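Cytochrome P450 monooxygenase (Rhodococcus sp. ECU0066, PDB 6KBH) is an intact self-sufficient cytochrome P450 that probably oxygenates its substrate with molecular oxygen, holding heme, FMN and a [2Fe-2S] cluster in one chain. Local coordinates at residues S30-P35 and G74-T79; A41-F46 and P66-P71; T337-I342 and V347-K352. All blocks are in the same frame, centred on the assembly; numbering follows the deposited sequence.

From the N terminus, contact 1 comes first: strand 76-78 comes back against the loop 30-35 and closes a loop of 38 residues, about half of them helical. Contact 2 is nested inside that loop, where 41-46, at the end of helix 38-41, packs on strand 67-69. The two strands are neighbours in one sheet, joined by backbone bonds such as Val77 N to Phe68 O. Contact 3 opens only after contact 1 has closed; it is a local hairpin, 337-342 against 347-352, within the P450 part of the chain. It returns to contact 1 through Lys352, whose backbone bonds to Trp76, and through Pro348 and Ala351 beside the Trp76 indole. Ile342 and Val67 link it to contact 2.

Contact 1: residues S30-P35 and G74-T79; sequences SPTGCP and GYWVVT
Trp76 meets the turn 30-35 with the far end of its six-membered ring, so that CZ2 and CH2 make the closest contacts. Pro31 comes against it from the opposite direction: its CD lies 3.7 Å from Trp76 CZ2, a plain apolar contact in which the proline approaches the indole obliquely. Thr32 arrives instead at the ring edge, in the indole plane, with OG1 3.6 Å from Trp76 CH2 and its methyl CG2 a little farther off. The hydroxyl of Ser30 is also near Trp76 CH2, at 3.7 Å from OG, again obliquely. With CG turned away from the carbonyl carbon and set beside the backbone N (chi1 -56°), the indole swings off the line of its strand and reaches the loop.

The loop presents these three residues together because it is folded as a type I beta turn from Ser30 to Gly33, closed by Gly33 N to Ser30 O at 2.9 Å. A second backbone bond, Ser30 N to Cys34 O at 2.7 Å, ties the first residue of the turn to Cys34, just past its end. Replacing the indole at Trp76 by an alanine would probably open a gap beside Pro31 and Thr32 and take away the turn's contact with strand 76-78.

The indole is also packed by the sheet and the loop leading into it: Tyr69 of strand 67-69 meets it ring to ring and also touches Ser30 and Pro31, while Leu353 of strand 352-355 and Ala351 just before it pack against it. The backbone of Trp76 is bonded to Lys352 and Leu354, so the N-terminal turn rests on strand 76-78 where that strand runs between 67-69 and 352-355 in the mixed sheet of the P450 domain.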
# COMPACT_ATOMS: atom_id res chain seq x y z
N SER A 30 -1.89 -17.08 -37.55
CA SER A 30 -0.87 -16.86 -36.54
C SER A 30 0.42 -17.54 -36.96
O SER A 30 0.43 -18.37 -37.87
CB SER A 30 -1.35 -17.39 -35.19
OG SER A 30 -1.12 -18.79 -35.09
N PRO A 31 1.55 -17.20 -36.33
CA PRO A 31 2.80 -17.92 -36.62
C PRO A 31 2.72 -19.42 -36.34
O PRO A 31 3.58 -20.17 -36.81
CB PRO A 31 3.83 -17.23 -35.72
CG PRO A 31 3.28 -15.86 -35.52
CD PRO A 31 1.79 -16.03 -35.46
N THR A 32 1.72 -19.87 -35.58
CA THR A 32 1.51 -21.29 -35.32
C THR A 32 0.61 -21.95 -36.36
O THR A 32 0.18 -23.09 -36.14
CB THR A 32 0.92 -21.49 -33.92
OG1 THR A 32 -0.23 -20.65 -33.76
CG2 THR A 32 1.95 -21.14 -32.85
N GLY A 33 0.32 -21.28 -37.47
CA GLY A 33 -0.54 -21.84 -38.49
C GLY A 33 -2.01 -21.84 -38.16
O GLY A 33 -2.81 -22.31 -38.98
N CYS A 34 -2.41 -21.34 -36.99
CA CYS A 34 -3.82 -21.27 -36.65
C CYS A 34 -4.46 -20.05 -37.29
O CYS A 34 -3.81 -19.02 -37.48
CB CYS A 34 -4.00 -21.22 -35.13
SG CYS A 34 -3.53 -22.73 -34.26
N PRO A 35 -5.75 -20.14 -37.64
CA PRO A 35 -6.45 -18.95 -38.13
C PRO A 35 -6.52 -17.87 -37.06
O PRO A 35 -6.35 -18.12 -35.87
CB PRO A 35 -7.85 -19.49 -38.47
CG PRO A 35 -7.66 -20.95 -38.67
CD PRO A 35 -6.58 -21.35 -37.71
N GLY A 74 3.34 -7.09 -33.95
CA GLY A 74 3.92 -8.41 -34.09
C GLY A 74 3.75 -9.36 -32.92
O GLY A 74 4.39 -10.42 -32.92
N TYR A 75 2.91 -9.04 -31.94
CA TYR A 75 2.91 -9.77 -30.68
C TYR A 75 1.62 -10.56 -30.48
O TYR A 75 0.61 -10.34 -31.14
CB TYR A 75 3.06 -8.83 -29.48
CG TYR A 75 4.34 -8.02 -29.38
CD1 TYR A 75 5.19 -7.86 -30.47
CD2 TYR A 75 4.69 -7.41 -28.19
CE1 TYR A 75 6.35 -7.12 -30.36
CE2 TYR A 75 5.84 -6.68 -28.07
CZ TYR A 75 6.67 -6.53 -29.16
OH TYR A 75 7.82 -5.79 -29.03
N TRP A 76 1.69 -11.49 -29.53
CA TRP A 76 0.52 -12.12 -28.95
C TRP A 76 0.03 -11.26 -27.79
O TRP A 76 0.83 -10.73 -27.01
CB TRP A 76 0.87 -13.53 -28.46
CG TRP A 76 1.44 -14.38 -29.55
CD1 TRP A 76 2.68 -14.26 -30.11
CD2 TRP A 76 0.80 -15.48 -30.20
NE1 TRP A 76 2.85 -15.22 -31.08
CE2 TRP A 76 1.71 -15.98 -31.16
CE3 TRP A 76 -0.45 -16.08 -30.07
CZ2 TRP A 76 1.40 -17.06 -31.98
CZ3 TRP A 76 -0.75 -17.16 -30.89
CH2 TRP A 76 0.17 -17.64 -31.83
N VAL A 77 -1.29 -11.10 -27.69
CA VAL A 77 -1.91 -10.19 -26.74
C VAL A 77 -2.53 -11.00 -25.61
O VAL A 77 -3.23 -11.99 -25.86
CB VAL A 77 -2.96 -9.30 -27.41
CG1 VAL A 77 -3.48 -8.25 -26.44
CG2 VAL A 77 -2.38 -8.64 -28.64
N VAL A 78 -2.27 -10.59 -24.37
CA VAL A 78 -2.75 -11.26 -23.17
C VAL A 78 -3.55 -10.26 -22.36
O VAL A 78 -3.09 -9.16 -22.08
CB VAL A 78 -1.59 -11.85 -22.35
CG1 VAL A 78 -2.13 -12.57 -21.12
CG2 VAL A 78 -0.78 -12.80 -23.21
N THR A 79 -4.76 -10.67 -21.98
CA THR A 79 -5.80 -9.72 -21.65
C THR A 79 -6.35 -9.84 -20.23
O THR A 79 -6.68 -8.81 -19.65
CB THR A 79 -6.92 -9.87 -22.70
OG1 THR A 79 -6.53 -9.18 -23.90
CG2 THR A 79 -8.23 -9.33 -22.23

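Contact 2: residues A41-F46 and P66-P71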
# COMPACT_ATOMS: atom_id res chain seq x y z
N ALA A 41 -7.65 -9.82 -35.56
CA ALA A 41 -6.97 -9.21 -36.70
C ALA A 41 -7.32 -7.74 -36.86
O ALA A 41 -6.56 -7.00 -37.50
CB ALA A 41 -7.32 -9.97 -37.99
N ALA A 42 -8.44 -7.30 -36.31
CA ALA A 42 -8.79 -5.88 -36.28
C ALA A 42 -8.15 -5.14 -35.12
O ALA A 42 -8.37 -3.93 -34.99
CB ALA A 42 -10.32 -5.72 -36.22
N PHE A 43 -7.39 -5.82 -34.28
CA PHE A 43 -6.73 -5.16 -33.17
C PHE A 43 -5.63 -4.24 -33.68
O PHE A 43 -4.77 -4.66 -34.47
CB PHE A 43 -6.15 -6.20 -32.20
CG PHE A 43 -5.38 -5.60 -31.04
CD1 PHE A 43 -6.04 -4.93 -30.03
CD2 PHE A 43 -4.00 -5.73 -30.97
CE1 PHE A 43 -5.34 -4.38 -28.96
CE2 PHE A 43 -3.29 -5.18 -29.91
CZ PHE A 43 -3.96 -4.51 -28.91
N ASP A 44 -5.66 -2.99 -33.24
CA ASP A 44 -4.60 -2.03 -33.50
C ASP A 44 -4.33 -1.23 -32.23
O ASP A 44 -5.23 -0.54 -31.73
CB ASP A 44 -4.97 -1.10 -34.65
CG ASP A 44 -3.81 -0.20 -35.06
OD1 ASP A 44 -2.70 -0.35 -34.52
OD2 ASP A 44 -4.02 0.68 -35.93
N PRO A 45 -3.11 -1.30 -31.68
CA PRO A 45 -2.78 -0.50 -30.49
C PRO A 45 -2.41 0.94 -30.79
O PRO A 45 -2.14 1.70 -29.85
CB PRO A 45 -1.58 -1.26 -29.90
CG PRO A 45 -0.92 -1.86 -31.09
CD PRO A 45 -2.03 -2.22 -32.06
N PHE A 46 -2.40 1.36 -32.06
CA PHE A 46 -1.90 2.68 -32.41
C PHE A 46 -3.00 3.68 -32.76
O PHE A 46 -2.73 4.89 -32.75
CB PHE A 46 -0.93 2.58 -33.59
CG PHE A 46 0.22 1.64 -33.34
CD1 PHE A 46 1.20 1.96 -32.42
CD2 PHE A 46 0.32 0.44 -34.02
CE1 PHE A 46 2.26 1.10 -32.18
CE2 PHE A 46 1.37 -0.42 -33.79
CZ PHE A 46 2.34 -0.09 -32.86
N PRO A 66 -9.13 -14.60 -24.44
CA PRO A 66 -8.18 -13.95 -23.53
C PRO A 66 -6.77 -13.83 -24.09
O PRO A 66 -5.99 -13.02 -23.58
CB PRO A 66 -8.21 -14.85 -22.30
CG PRO A 66 -8.49 -16.21 -22.87
CD PRO A 66 -9.40 -16.00 -24.05
N VAL A 67 -6.43 -14.61 -25.12
CA VAL A 67 -5.09 -14.61 -25.71
C VAL A 67 -5.24 -14.74 -27.22
O VAL A 67 -5.88 -15.68 -27.70
CB VAL A 67 -4.22 -15.76 -25.16
CG1 VAL A 67 -2.88 -15.81 -25.87
CG2 VAL A 67 -4.03 -15.61 -23.67
N PHE A 68 -4.65 -13.81 -27.96
CA PHE A 68 -4.76 -13.87 -29.41
C PHE A 68 -3.50 -13.31 -30.05
O PHE A 68 -2.73 -12.57 -29.43
CB PHE A 68 -5.99 -13.11 -29.92
CG PHE A 68 -6.01 -11.64 -29.58
CD1 PHE A 68 -6.58 -11.19 -28.40
CD2 PHE A 68 -5.49 -10.71 -30.46
CE1 PHE A 68 -6.62 -9.84 -28.10
CE2 PHE A 68 -5.52 -9.35 -30.16
CZ PHE A 68 -6.08 -8.92 -28.97
N TYR A 69 -3.30 -13.69 -31.31
CA TYR A 69 -2.24 -13.12 -32.13
C TYR A 69 -2.77 -11.90 -32.86
O TYR A 69 -3.89 -11.91 -33.38
CB TYR A 69 -1.70 -14.15 -33.13
CG TYR A 69 -0.60 -13.59 -33.98
CD1 TYR A 69 0.65 -13.31 -33.43
CD2 TYR A 69 -0.80 -13.32 -35.33
CE1 TYR A 69 1.67 -12.79 -34.20
CE2 TYR A 69 0.21 -12.79 -36.11
CZ TYR A 69 1.45 -12.53 -35.54
OH TYR A 69 2.46 -12.01 -36.30
N SER A 70 -1.97 -10.85 -32.89
CA SER A 70 -2.34 -9.60 -33.53
C SER A 70 -1.57 -9.46 -34.84
O SER A 70 -0.33 -9.51 -34.81
CB SER A 70 -2.06 -8.41 -32.61
OG SER A 70 -2.19 -7.18 -33.29
N PRO A 71 -2.23 -9.36 -35.99
CA PRO A 71 -1.46 -9.13 -37.23
C PRO A 71 -0.90 -7.72 -37.35
O PRO A 71 0.21 -7.57 -37.88
CB PRO A 71 -2.49 -9.43 -38.33
CG PRO A 71 -3.40 -10.43 -37.70
CD PRO A 71 -3.54 -9.98 -36.27
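The ring of Phe43 is met on one face by Phe68, whose CZ stands 4.0 Å above the plane and toward the rim. The opposite face carries the backbone N of Pro45, likewise offset to the rim, and Ser70 OG lies in the ring plane at the edge, 3.3 Å from Phe43 CD2. The two phenylalanines form a T-shaped, edge-to-face pair: Phe68 points its CE2-CZ edge at Phe43, the centroids are 5.4 Å apart and the planes stand at 78°. The approach is broad enough to include the start of the Phe43 side chain, with CB 3.8 Å from Phe68 CE2. Both torsions serve this meeting. Phe43 extends with CG opposite its own N (chi1 177°), which directs the ring toward strand 67-69, whereas Phe68 holds CG between N and the carbonyl carbon (chi1 61°) and brings its ring edge against it.

Strand 67-69 is an outermost strand of the mixed sheet characteristic of the P450 fold, and the contact places the loop after helix 38-41 over one side of it. Val77, on the adjacent strand 76-78, touches Phe43, Phe68 and Ser70 alike, so the aromatic pair also packs on that strand. Trp60 of helix 59-64 meets the Phe68 ring as well.

At the other end of the contact, Ala41 sits against Pro71, the residue pair with the closest backbones: Ala41 CA is 3.5 Å from Pro71 CD, and the methyl CB lies 4.0 Å from CG of that proline. Past Phe43 the loop bends in an Asx turn. Asp44 OD1 accepts from Phe46 N at 3.0 Å, the N-H coming in from above the carboxylate plane.

Contact 3: residues T337-I342 and V347-K352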
# COMPACT_ATOMS: atom_id res chain seq x y z
N THR A 337 10.43 -17.66 -23.91
CA THR A 337 11.71 -18.34 -24.05
C THR A 337 11.58 -19.81 -24.41
O THR A 337 12.58 -20.43 -24.78
CB THR A 337 12.53 -18.21 -22.76
OG1 THR A 337 11.94 -19.03 -21.74
CG2 THR A 337 12.56 -16.77 -22.28
N ALA A 338 10.38 -20.39 -24.32
CA ALA A 338 10.18 -21.78 -24.68
C ALA A 338 8.73 -21.99 -25.08
O ALA A 338 7.85 -21.20 -24.71
CB ALA A 338 10.56 -22.72 -23.52
N ASP A 339 8.49 -23.05 -25.85
CA ASP A 339 7.13 -23.36 -26.27
C ASP A 339 6.24 -23.59 -25.06
O ASP A 339 6.50 -24.47 -24.24
CB ASP A 339 7.12 -24.60 -27.17
CG ASP A 339 7.71 -24.33 -28.54
OD1 ASP A 339 7.80 -23.15 -28.94
OD2 ASP A 339 8.09 -25.30 -29.23
N THR A 340 5.18 -22.78 -24.94
CA THR A 340 4.24 -22.88 -23.84
C THR A 340 2.82 -22.82 -24.40
O THR A 340 2.60 -22.60 -25.59
CB THR A 340 4.45 -21.75 -22.82
OG1 THR A 340 5.85 -21.48 -22.70
CG2 THR A 340 3.91 -22.14 -21.44
N THR A 341 1.86 -23.04 -23.51
CA THR A 341 0.46 -22.72 -23.76
C THR A 341 0.02 -21.69 -22.73
O THR A 341 0.36 -21.81 -21.55
CB THR A 341 -0.43 -23.96 -23.69
OG1 THR A 341 -0.77 -24.23 -22.33
CG2 THR A 341 0.29 -25.17 -24.27
N ILE A 342 -0.70 -20.68 -23.18
CA ILE A 342 -1.21 -19.63 -22.31
C ILE A 342 -2.73 -19.64 -22.45
O ILE A 342 -3.26 -19.21 -23.48
CB ILE A 342 -0.63 -18.25 -22.64
CG1 ILE A 342 0.79 -18.12 -22.11
CG2 ILE A 342 -1.43 -17.15 -21.97
CD1 ILE A 342 1.59 -17.07 -22.84
N VAL A 347 1.71 -20.94 -27.64
CA VAL A 347 2.58 -19.80 -27.88
C VAL A 347 3.99 -20.34 -28.08
O VAL A 347 4.49 -21.07 -27.22
CB VAL A 347 2.55 -18.79 -26.73
CG1 VAL A 347 3.35 -17.55 -27.08
CG2 VAL A 347 1.11 -18.41 -26.39
N PRO A 348 4.67 -20.00 -29.17
CA PRO A 348 5.98 -20.59 -29.45
C PRO A 348 7.12 -19.81 -28.81
O PRO A 348 6.98 -18.67 -28.38
CB PRO A 348 6.06 -20.52 -30.98
CG PRO A 348 5.30 -19.28 -31.31
CD PRO A 348 4.19 -19.17 -30.29
N ALA A 349 8.28 -20.48 -28.76
CA ALA A 349 9.49 -19.82 -28.30
C ALA A 349 9.89 -18.72 -29.27
O ALA A 349 9.84 -18.90 -30.49
CB ALA A 349 10.62 -20.84 -28.15
N GLY A 350 10.29 -17.57 -28.72
CA GLY A 350 10.57 -16.40 -29.51
C GLY A 350 9.39 -15.45 -29.65
O GLY A 350 9.60 -14.30 -30.04
N ALA A 351 8.18 -15.91 -29.36
CA ALA A 351 7.02 -15.04 -29.41
C ALA A 351 7.17 -13.89 -28.42
O ALA A 351 7.74 -14.04 -27.34
CB ALA A 351 5.74 -15.82 -29.10
N LYS A 352 6.65 -12.73 -28.81
CA LYS A 352 6.70 -11.53 -27.99
C LYS A 352 5.31 -11.27 -27.43
O LYS A 352 4.32 -11.33 -28.17
CB LYS A 352 7.18 -10.33 -28.81
CG LYS A 352 8.59 -10.49 -29.37
CD LYS A 352 9.02 -9.26 -30.16
CE LYS A 352 10.41 -9.42 -30.74
NZ LYS A 352 10.84 -8.21 -31.49
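Asp339 reaches Ala349 because its carboxylate is swung to the side of its own backbone N, with CG opposite the carbonyl carbon (chi1 -71°). On the apolar side, Val347 (chi1 -174°) sends CG1 away from its N and thereby turns CG2 toward Ile342, whose extended CG1-CD1 arm ends with CD1 3.8 Å from that methyl. The carboxylate of Asp339 uses OD1, which takes the N-H of Ala349 at 2.7 Å and nearly along its C-O axis. The same neighbourhood is lined by carbon: Ala349 CB lies 3.6 Å from Ala338 CA.

Between these two side-chain contacts runs the backbone pairing. Thr340 and Val347 make an antiparallel hydrogen-bonded pair, Thr340 N to Val347 O at 2.9 Å and Val347 N to Thr340 O at 2.8 Å. Thr340 OG1 turns back to its own segment and bonds to Ala338 O from above the carbonyl plane.

Beyond the pair the chain leaves through a type II beta turn, Pro348 to Ala351, with Gly350 at its third position in a positive-phi conformation. The turn leads into strand 352-355, while Val347 packs on Val336. Strands 340-342 and 345-347 thus form the small two-stranded beta hairpin that P450s insert between two neighbouring strands of the main sheet, here 332-336, which carries the heme-binding Arg334, and 352-355.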